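Local coordinates for protein methyltransferase (Streptococcus pyogenes, PDB 2ESR) that probably transfers a methyl group from S-adenosylmethionine to a substrate that is likely to be RNA, at residues L86-E89 / A90-I94; A21-N24 / M25-P28; T77-E80 / N81-T84; C136-D139 / K140-L144. All blocks are in the same frame, centred on the assembly; numbering follows the deposited sequence.

Contact 1: L86-E89 / A90-I94; sequences LKME and AERAI
The guanidinium of Arg92 folds back over the chain just ahead of its own helix, and one of its faces rests on Met88 CB and Glu89 N, both set toward the rim of the group. Met88 (a selenomethionine) brings CB within 3.1 Å of Arg92 NH2, while Arg92 NH1 lies 3.0 Å from Glu89 CG. The Glu89 carboxylate, turned 81° from the guanidinium plane, is not in salt-bridge contact: Glu89 OE1 stays 4.2 Å from Arg92 NH1, so any attraction is probably modest. Next to the arginine, Met88 CG sits between backbone N and carbonyl carbon (chi1 62°), which sends the chain along the first turn of the helix: Met88 CG reaches Ala93 CB at 3.8 Å and Met88 CE comes to 3.4 Å from Ala93 N. Glu89 occupies the N-cap position, and its carbonyl O accepts from Ala93 N at 2.8 Å in a nearly straight bond. Met88 and Ala93 also meet Val60 of strand 56-60, and Cys96 of the second subunit packs on Met88 and Arg92. The segment thus forms the strand-turn-helix junction between strand 83-86 and helix 90-96, a unit of the Rossmann-like methyltransferase fold.

Contact 2: A21-N24 / M25-P28; sequences AIFN and MIGP
Phe23 O takes the N-H of Gly27 at 2.6 Å, one of the bonds that close the C-terminal end of helix 19-26, where Gly27 is the first residue to leave helical backbone angles. One residue earlier, Ile22 O is shared by two donors. Met25 N approaches it at 2.9 Å from above the carbonyl plane, as in a 3-10 step, whereas Ile26 N reaches the same oxygen at 3.3 Å within that plane, as in a regular alpha-helical turn. Phe23 O has a second, softer partner as well: Pro28 CA lies 3.3 Å from it in a CA-H...O contact, made as the chain folds back through the cis peptide bond between Gly27 and Pro28. Around this backbone core the apolar side chains spread into the fold. Met25, a selenomethionine, lays CG 3.3 Å from Ala21 O and carries its selenium end to Val164 and Val166 of strand 162-169. Ile22 meets Leu45 of helix 44-51 and Val164, and the Phe23 ring packs on Ala49. Helix 19-26 thereby packs on the sheet and against helix 44-51. A chi1 of 65° turns Ile26 CG1 toward the preceding turn, bringing the branch back along the helix until Ile26 CD1 lies 4.0 Å from both CD1 and CE1 of the Phe23 ring.

Contact 3: T77-E80 / N81-T84; sequences TKAE and NRFT
Two overlapping 3-10 turns, Ala79 O to Arg82 N and Glu80 O to Phe83 N, make up the link that carries the chain from helix 64-75 into strand 83-86. The first bond measures 3.1 Å between Arg82 N and Ala79 O, the second 3.2 Å between Phe83 N and Glu80 O. Both are fairly straight at the hydrogen, yet in each the donor stands above the carbonyl plane, consistent with the tight 3-10 winding. Glu80 O has a further partner: a water donates to it at 2.6 Å and to Phe83 O at 2.7 Å, bridging the turn to the first residue of the strand. The Phe83 ring turns back toward the loop and offers its edge to the carbonyls. Ala79 O lies 3.4 Å from Phe83 CE1, and Glu80 O also meets this edge, close to the ring plane; Thr77 OG1 comes up obliquely, 3.8 Å from Phe83 CE1. That hydroxyl is hydrogen-bonded to Ile74 O at the end of the preceding helix, and it may also receive Ala79 N in an ST turn, although the position of that nitrogen is less sure. On the flank, Arg82 CD packs 3.5 Å from Ala79 CB. Beyond the link, Phe83 packs on Ile47 and Val50 of helix 44-51 and on Ala57 and Leu59 of strand 56-60, and Asn81 packs on Arg34 of the second subunit. This is the helix-to-strand half of a beta-alpha-beta crossover, the repeating element of Rossmann-like folds.

Contact 4: C136-D139 / K140-L144; sequences CETD and KTVLL
Asp139 O is gripped from opposite faces of its carbonyl plane by Thr138 OG1 and Val142 N. The hydroxyl donates at 2.9 Å from Thr138 OG1 to Asp139 O, a bond between neighbouring residues with the donor tilted only 32° from the plane. From the other face Val142 N reaches the same oxygen at 3.2 Å, standing well above the plane; this is the closing bond of the type I beta turn that runs from Asp139 to Val142. The two bonds together probably restrict the rotation of this peptide group and hold the turn against the strand. With chi1 at 68° the Thr138 hydroxyl faces the returning chain. There Thr138 and Val142 cross at about a right angle, with Val142 CB 3.6 Å from Thr138 OG1. Val142 CG2 also meets the aspartate, 4.1 Å from Asp139 CB. Farther along, the two arms of the bend meet again in a looser apolar contact, Leu144 CD1 lying 4.2 Å from Cys136 CB. The carbonyl of Val142 accepts from Lys163, while Lys140 NZ makes a weak bond with Gly160 O. The bend follows strand 132-139 and leads toward strand 147-148: Cys136, Thr138 and Leu144 rest together on Ile115 of helix 111-124, Cys136 and Leu144 also touch Tyr167 of strand 162-169, and Cys136 and Thr138 pair with this strand through their backbones.

How the contacts relate
Along the chain the order is contact 2, contact 3, contact 1, contact 4. Contacts 3 and 1 adjoin in sequence, with centres 20 Å apart: one leads into strand 83-86, at one edge of the sheet within this chain, the other from it into helix 90-96, and both reach the second subunit, so this edge contributes to the dimer. Contact 4 joins strand 132-139 of the same sheet to the loop after it, its centre 30 Å from that of contact 3 and on the opposite side of the chain's centre. Contact 2, on helix 19-26, touches contact 4 where Ile22 CD1 lies 3.8 Å from Glu137 OE2. The four thus mark turns and helix ends around one Rossmann-like sheet.

Contact 1: L86-E89 / A90-I94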
loop_
_atom_site.group_PDB
_atom_site.type_symbol
_atom_site.label_atom_id
_atom_site.label_comp_id
_atom_site.label_asym_id
_atom_site.label_seq_id
_atom_site.Cartn_x
_atom_site.Cartn_y
_atom_site.Cartn_z
ATOM N N LEU A 86 3.749 -6.073 0.670
ATOM C CA LEU A 86 4.500 -5.970 1.909
ATOM C C LEU A 86 5.128 -7.320 2.204
ATOM O O LEU A 86 4.445 -8.347 2.201
ATOM C CB LEU A 86 3.581 -5.571 3.063
ATOM C CG LEU A 86 2.924 -4.190 2.977
ATOM C CD1 LEU A 86 1.963 -4.010 4.138
ATOM C CD2 LEU A 86 3.994 -3.112 2.998
ATOM N N LYS A 87 6.434 -7.314 2.444
ATOM C CA LYS A 87 7.163 -8.530 2.764
ATOM C C LYS A 87 7.277 -8.568 4.279
ATOM O O LYS A 87 8.232 -8.048 4.859
ATOM C CB LYS A 87 8.551 -8.504 2.121
ATOM C CG LYS A 87 9.334 -9.797 2.291
ATOM C CD LYS A 87 10.421 -9.944 1.228
ATOM C CE LYS A 87 11.398 -8.777 1.240
ATOM N NZ LYS A 87 12.413 -8.898 0.148
HETATM N N MSE A 88 6.284 -9.167 4.924
HETATM C CA MSE A 88 6.283 -9.242 6.376
HETATM C C MSE A 88 5.277 -10.269 6.881
HETATM O O MSE A 88 4.488 -10.817 6.107
HETATM C CB MSE A 88 5.985 -7.853 6.970
HETATM C CG MSE A 88 4.624 -7.268 6.616
HETATM SE SE MSE A 88 4.480 -5.341 6.950
HETATM C CE MSE A 88 4.694 -5.357 8.875
ATOM N N GLU A 89 5.328 -10.548 8.180
ATOM C CA GLU A 89 4.412 -11.499 8.797
ATOM C C GLU A 89 3.021 -10.875 8.822
ATOM O O GLU A 89 2.879 -9.677 9.057
ATOM C CB GLU A 89 4.849 -11.809 10.232
ATOM C CG GLU A 89 6.273 -12.335 10.377
ATOM C CD GLU A 89 6.485 -13.674 9.702
ATOM O OE1 GLU A 89 7.577 -14.256 9.876
ATOM O OE2 GLU A 89 5.568 -14.143 8.996
ATOM N N ALA A 90 1.997 -11.686 8.584
ATOM C CA ALA A 90 0.622 -11.191 8.579
ATOM C C ALA A 90 0.286 -10.461 9.876
ATOM O O ALA A 90 -0.360 -9.413 9.858
ATOM C CB ALA A 90 -0.344 -12.346 8.366
ATOM N N GLU A 91 0.728 -11.023 10.996
ATOM C CA GLU A 91 0.487 -10.437 12.309
ATOM C C GLU A 91 1.091 -9.041 12.415
ATOM O O GLU A 91 0.447 -8.109 12.907
ATOM C CB GLU A 91 1.071 -11.350 13.390
ATOM C CG GLU A 91 0.263 -12.622 13.609
ATOM C CD GLU A 91 1.071 -13.744 14.238
ATOM O OE1 GLU A 91 1.806 -13.486 15.214
ATOM O OE2 GLU A 91 0.960 -14.892 13.755
ATOM N N ARG A 92 2.330 -8.900 11.955
ATOM C CA ARG A 92 3.011 -7.612 11.986
ATOM C C ARG A 92 2.284 -6.649 11.057
ATOM O O ARG A 92 2.052 -5.490 11.401
ATOM C CB ARG A 92 4.459 -7.768 11.511
ATOM C CG ARG A 92 5.356 -8.579 12.424
ATOM C CD ARG A 92 6.448 -9.273 11.617
ATOM N NE ARG A 92 7.103 -8.382 10.658
ATOM C CZ ARG A 92 7.881 -8.796 9.665
ATOM N NH1 ARG A 92 8.105 -10.086 9.490
ATOM N NH2 ARG A 92 8.446 -7.918 8.852
ATOM N N ALA A 93 1.931 -7.142 9.873
ATOM C CA ALA A 93 1.237 -6.336 8.879
ATOM C C ALA A 93 -0.040 -5.724 9.438
ATOM O O ALA A 93 -0.255 -4.521 9.324
ATOM C CB ALA A 93 0.920 -7.184 7.636
ATOM N N ILE A 94 -0.882 -6.549 10.057
ATOM C CA ILE A 94 -2.136 -6.064 10.615
ATOM C C ILE A 94 -1.947 -4.881 11.569
ATOM O O ILE A 94 -2.787 -3.985 11.624
ATOM C CB ILE A 94 -2.897 -7.216 11.325
ATOM C CG1 ILE A 94 -3.337 -8.244 10.277
ATOM C CG2 ILE A 94 -4.115 -6.671 12.070
ATOM C CD1 ILE A 94 -3.980 -9.492 10.857
#

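Contact 2: A21-N24 / M25-P28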
loop_
_atom_site.group_PDB
_atom_site.type_symbol
_atom_site.label_atom_id
_atom_site.label_comp_id
_atom_site.label_asym_id
_atom_site.label_seq_id
_atom_site.Cartn_x
_atom_site.Cartn_y
_atom_site.Cartn_z
ATOM N N ALA A 21 -15.136 -19.404 -10.314
ATOM C CA ALA A 21 -16.120 -19.877 -9.345
ATOM C C ALA A 21 -16.147 -18.966 -8.122
ATOM O O ALA A 21 -17.209 -18.535 -7.677
ATOM C CB ALA A 21 -15.789 -21.295 -8.924
ATOM N N ILE A 22 -14.970 -18.681 -7.577
ATOM C CA ILE A 22 -14.873 -17.820 -6.412
ATOM C C ILE A 22 -15.520 -16.464 -6.672
ATOM O O ILE A 22 -16.351 -15.998 -5.896
ATOM C CB ILE A 22 -13.400 -17.599 -6.012
ATOM C CG1 ILE A 22 -12.799 -18.921 -5.524
ATOM C CG2 ILE A 22 -13.303 -16.511 -4.948
ATOM C CD1 ILE A 22 -11.324 -18.838 -5.160
ATOM N N PHE A 23 -15.151 -15.829 -7.776
ATOM C CA PHE A 23 -15.699 -14.517 -8.053
ATOM C C PHE A 23 -17.169 -14.493 -8.416
ATOM O O PHE A 23 -17.805 -13.446 -8.327
ATOM C CB PHE A 23 -14.833 -13.806 -9.090
ATOM C CG PHE A 23 -13.561 -13.268 -8.504
ATOM C CD1 PHE A 23 -13.579 -12.100 -7.742
ATOM C CD2 PHE A 23 -12.367 -13.970 -8.627
ATOM C CE1 PHE A 23 -12.433 -11.640 -7.109
ATOM C CE2 PHE A 23 -11.208 -13.520 -7.994
ATOM C CZ PHE A 23 -11.244 -12.348 -7.230
ATOM N N ASN A 24 -17.717 -15.641 -8.805
ATOM C CA ASN A 24 -19.140 -15.700 -9.111
ATOM C C ASN A 24 -19.879 -15.725 -7.781
ATOM O O ASN A 24 -21.067 -15.413 -7.702
ATOM C CB ASN A 24 -19.483 -16.954 -9.924
ATOM C CG ASN A 24 -19.106 -16.820 -11.381
ATOM O OD1 ASN A 24 -19.218 -15.737 -11.959
ATOM N ND2 ASN A 24 -18.672 -17.919 -11.991
HETATM N N MSE A 25 -19.155 -16.089 -6.730
HETATM C CA MSE A 25 -19.724 -16.147 -5.390
HETATM C C MSE A 25 -19.795 -14.769 -4.752
HETATM O O MSE A 25 -20.791 -14.417 -4.116
HETATM C CB MSE A 25 -18.868 -17.026 -4.479
HETATM C CG MSE A 25 -18.871 -18.500 -4.776
HETATM SE SE MSE A 25 -17.682 -19.386 -3.527
HETATM C CE MSE A 25 -18.640 -19.032 -1.886
ATOM N N ILE A 26 -18.727 -13.995 -4.922
ATOM C CA ILE A 26 -18.628 -12.675 -4.313
ATOM C C ILE A 26 -18.726 -11.482 -5.248
ATOM O O ILE A 26 -18.871 -10.352 -4.788
ATOM C CB ILE A 26 -17.303 -12.528 -3.555
ATOM C CG1 ILE A 26 -16.139 -12.585 -4.550
ATOM C CG2 ILE A 26 -17.172 -13.637 -2.522
ATOM C CD1 ILE A 26 -14.793 -12.250 -3.940
ATOM N N GLY A 27 -18.627 -11.720 -6.550
ATOM C CA GLY A 27 -18.705 -10.620 -7.495
ATOM C C GLY A 27 -19.954 -10.652 -8.357
ATOM O O GLY A 27 -21.064 -10.490 -7.842
ATOM N N PRO A 28 -19.819 -10.867 -9.675
ATOM C CA PRO A 28 -18.596 -11.083 -10.455
ATOM C C PRO A 28 -17.841 -9.804 -10.815
ATOM O O PRO A 28 -16.771 -9.860 -11.411
ATOM C CB PRO A 28 -19.110 -11.820 -11.689
ATOM C CG PRO A 28 -20.434 -11.189 -11.900
ATOM C CD PRO A 28 -21.009 -11.142 -10.501
#

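Contact 3: T77-E80 / N81-T84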
loop_
_atom_site.group_PDB
_atom_site.type_symbol
_atom_site.label_atom_id
_atom_site.label_comp_id
_atom_site.label_asym_id
_atom_site.label_seq_id
_atom_site.Cartn_x
_atom_site.Cartn_y
_atom_site.Cartn_z
ATOM N N THR A 77 -0.436 -6.886 -15.368
ATOM C CA THR A 77 -1.739 -6.237 -15.279
ATOM C C THR A 77 -1.691 -4.845 -15.894
ATOM O O THR A 77 -2.725 -4.199 -16.075
ATOM C CB THR A 77 -2.206 -6.094 -13.817
ATOM O OG1 THR A 77 -1.373 -5.145 -13.139
ATOM C CG2 THR A 77 -2.123 -7.431 -13.099
ATOM N N LYS A 78 -0.485 -4.385 -16.211
ATOM C CA LYS A 78 -0.298 -3.061 -16.798
ATOM C C LYS A 78 -0.906 -1.982 -15.907
ATOM O O LYS A 78 -1.095 -0.842 -16.331
ATOM C CB LYS A 78 -0.928 -3.003 -18.194
ATOM C CG LYS A 78 -0.269 -3.927 -19.212
ATOM C CD LYS A 78 -0.911 -3.803 -20.589
ATOM C CE LYS A 78 -2.336 -4.336 -20.598
ATOM N NZ LYS A 78 -2.385 -5.788 -20.271
ATOM N N ALA A 79 -1.206 -2.354 -14.666
ATOM C CA ALA A 79 -1.786 -1.437 -13.690
ATOM C C ALA A 79 -1.144 -1.719 -12.336
ATOM O O ALA A 79 -1.823 -1.767 -11.306
ATOM C CB ALA A 79 -3.296 -1.641 -13.613
ATOM N N GLU A 80 0.174 -1.902 -12.356
ATOM C CA GLU A 80 0.945 -2.207 -11.154
ATOM C C GLU A 80 0.843 -1.149 -10.063
ATOM O O GLU A 80 1.092 -1.435 -8.894
ATOM C CB GLU A 80 2.421 -2.411 -11.513
ATOM C CG GLU A 80 3.144 -1.142 -11.940
ATOM C CD GLU A 80 4.646 -1.335 -12.067
ATOM O OE1 GLU A 80 5.353 -0.344 -12.352
ATOM O OE2 GLU A 80 5.121 -2.476 -11.879
ATOM N N ASN A 81 0.480 0.072 -10.441
ATOM C CA ASN A 81 0.379 1.157 -9.471
ATOM C C ASN A 81 -0.772 0.978 -8.488
ATOM O O ASN A 81 -0.883 1.722 -7.517
ATOM C CB ASN A 81 0.233 2.497 -10.200
ATOM C CG ASN A 81 1.462 2.852 -11.016
ATOM O OD1 ASN A 81 1.441 3.788 -11.818
ATOM N ND2 ASN A 81 2.546 2.111 -10.811
ATOM N N ARG A 82 -1.615 -0.018 -8.733
ATOM C CA ARG A 82 -2.764 -0.279 -7.873
ATOM C C ARG A 82 -2.450 -1.303 -6.784
ATOM O O ARG A 82 -3.306 -1.616 -5.955
ATOM C CB ARG A 82 -3.937 -0.789 -8.716
ATOM C CG ARG A 82 -4.140 -0.035 -10.031
ATOM C CD ARG A 82 -5.217 -0.691 -10.887
ATOM N NE ARG A 82 -6.555 -0.465 -10.351
ATOM C CZ ARG A 82 -7.210 0.689 -10.436
ATOM N NH1 ARG A 82 -6.655 1.731 -11.044
ATOM N NH2 ARG A 82 -8.417 0.806 -9.900
ATOM N N PHE A 83 -1.225 -1.816 -6.776
ATOM C CA PHE A 83 -0.843 -2.819 -5.789
ATOM C C PHE A 83 0.300 -2.418 -4.873
ATOM O O PHE A 83 1.260 -1.773 -5.292
ATOM C CB PHE A 83 -0.470 -4.126 -6.489
ATOM C CG PHE A 83 -1.523 -4.633 -7.421
ATOM C CD1 PHE A 83 -1.604 -4.162 -8.726
ATOM C CD2 PHE A 83 -2.458 -5.567 -6.986
ATOM C CE1 PHE A 83 -2.602 -4.612 -9.590
ATOM C CE2 PHE A 83 -3.459 -6.023 -7.839
ATOM C CZ PHE A 83 -3.532 -5.546 -9.143
ATOM N N THR A 84 0.178 -2.815 -3.612
ATOM C CA THR A 84 1.194 -2.550 -2.610
ATOM C C THR A 84 1.544 -3.907 -1.999
ATOM O O THR A 84 0.689 -4.548 -1.391
ATOM C CB THR A 84 0.666 -1.618 -1.506
ATOM O OG1 THR A 84 0.239 -0.378 -2.090
ATOM C CG2 THR A 84 1.755 -1.344 -0.476
HETATM O O HOH W 1 3.112 -1.557 -7.231
#

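Contact 4: C136-D139 / K140-L144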
loop_
_atom_site.group_PDB
_atom_site.type_symbol
_atom_site.label_atom_id
_atom_site.label_comp_id
_atom_site.label_asym_id
_atom_site.label_seq_id
_atom_site.Cartn_x
_atom_site.Cartn_y
_atom_site.Cartn_z
ATOM N N CYS A 136 -12.255 -16.907 2.579
ATOM C CA CYS A 136 -11.293 -17.903 3.004
ATOM C C CYS A 136 -11.288 -19.106 2.083
ATOM O O CYS A 136 -12.329 -19.705 1.842
ATOM C CB CYS A 136 -11.630 -18.377 4.415
ATOM S SG CYS A 136 -11.837 -17.046 5.616
ATOM N N GLU A 137 -10.118 -19.454 1.562
ATOM C CA GLU A 137 -10.007 -20.631 0.702
ATOM C C GLU A 137 -9.180 -21.628 1.499
ATOM O O GLU A 137 -8.081 -21.306 1.961
ATOM C CB GLU A 137 -9.316 -20.286 -0.621
ATOM C CG GLU A 137 -9.164 -21.488 -1.549
ATOM C CD GLU A 137 -8.709 -21.102 -2.944
ATOM O OE1 GLU A 137 -7.837 -20.213 -3.060
ATOM O OE2 GLU A 137 -9.215 -21.697 -3.921
ATOM N N THR A 138 -9.714 -22.830 1.677
ATOM C CA THR A 138 -9.035 -23.863 2.460
ATOM C C THR A 138 -9.278 -25.238 1.854
ATOM O O THR A 138 -9.964 -25.365 0.844
ATOM C CB THR A 138 -9.599 -23.921 3.885
ATOM O OG1 THR A 138 -10.948 -24.410 3.831
ATOM C CG2 THR A 138 -9.609 -22.533 4.515
ATOM N N ASP A 139 -8.711 -26.270 2.471
ATOM C CA ASP A 139 -8.945 -27.623 1.987
ATOM C C ASP A 139 -10.419 -27.885 2.280
ATOM O O ASP A 139 -10.998 -27.254 3.165
ATOM C CB ASP A 139 -8.074 -28.643 2.728
ATOM C CG ASP A 139 -6.600 -28.520 2.378
ATOM O OD1 ASP A 139 -6.273 -27.933 1.323
ATOM O OD2 ASP A 139 -5.768 -29.034 3.153
ATOM N N LYS A 140 -11.025 -28.800 1.534
ATOM C CA LYS A 140 -12.440 -29.112 1.706
ATOM C C LYS A 140 -12.788 -29.624 3.100
ATOM O O LYS A 140 -13.880 -29.368 3.607
ATOM C CB LYS A 140 -12.878 -30.154 0.672
ATOM C CG LYS A 140 -12.139 -31.475 0.797
ATOM C CD LYS A 140 -12.742 -32.565 -0.084
ATOM C CE LYS A 140 -12.655 -32.219 -1.556
ATOM N NZ LYS A 140 -13.137 -33.351 -2.399
ATOM N N THR A 141 -11.856 -30.337 3.718
ATOM C CA THR A 141 -12.084 -30.910 5.037
ATOM C C THR A 141 -12.005 -29.931 6.205
ATOM O O THR A 141 -12.516 -30.217 7.286
ATOM C CB THR A 141 -11.106 -32.063 5.298
ATOM O OG1 THR A 141 -9.762 -31.585 5.164
ATOM C CG2 THR A 141 -11.338 -33.186 4.303
ATOM N N VAL A 142 -11.369 -28.782 5.997
ATOM C CA VAL A 142 -11.248 -27.785 7.057
ATOM C C VAL A 142 -12.620 -27.264 7.474
ATOM O O VAL A 142 -13.396 -26.791 6.647
ATOM C CB VAL A 142 -10.383 -26.580 6.611
ATOM C CG1 VAL A 142 -10.414 -25.493 7.676
ATOM C CG2 VAL A 142 -8.952 -27.028 6.378
ATOM N N LEU A 143 -12.922 -27.367 8.762
ATOM C CA LEU A 143 -14.197 -26.891 9.274
ATOM C C LEU A 143 -13.979 -25.564 9.991
ATOM O O LEU A 143 -13.180 -25.473 10.917
ATOM C CB LEU A 143 -14.797 -27.922 10.232
ATOM C CG LEU A 143 -15.118 -29.271 9.582
ATOM C CD1 LEU A 143 -15.630 -30.241 10.634
ATOM C CD2 LEU A 143 -16.150 -29.069 8.476
ATOM N N LEU A 144 -14.678 -24.531 9.542
ATOM C CA LEU A 144 -14.547 -23.218 10.145
ATOM C C LEU A 144 -15.789 -22.900 10.975
ATOM O O LEU A 144 -16.886 -23.357 10.667
ATOM C CB LEU A 144 -14.347 -22.158 9.061
ATOM C CG LEU A 144 -13.096 -22.327 8.185
ATOM C CD1 LEU A 144 -13.100 -21.254 7.106
ATOM C CD2 LEU A 144 -11.834 -22.221 9.035
#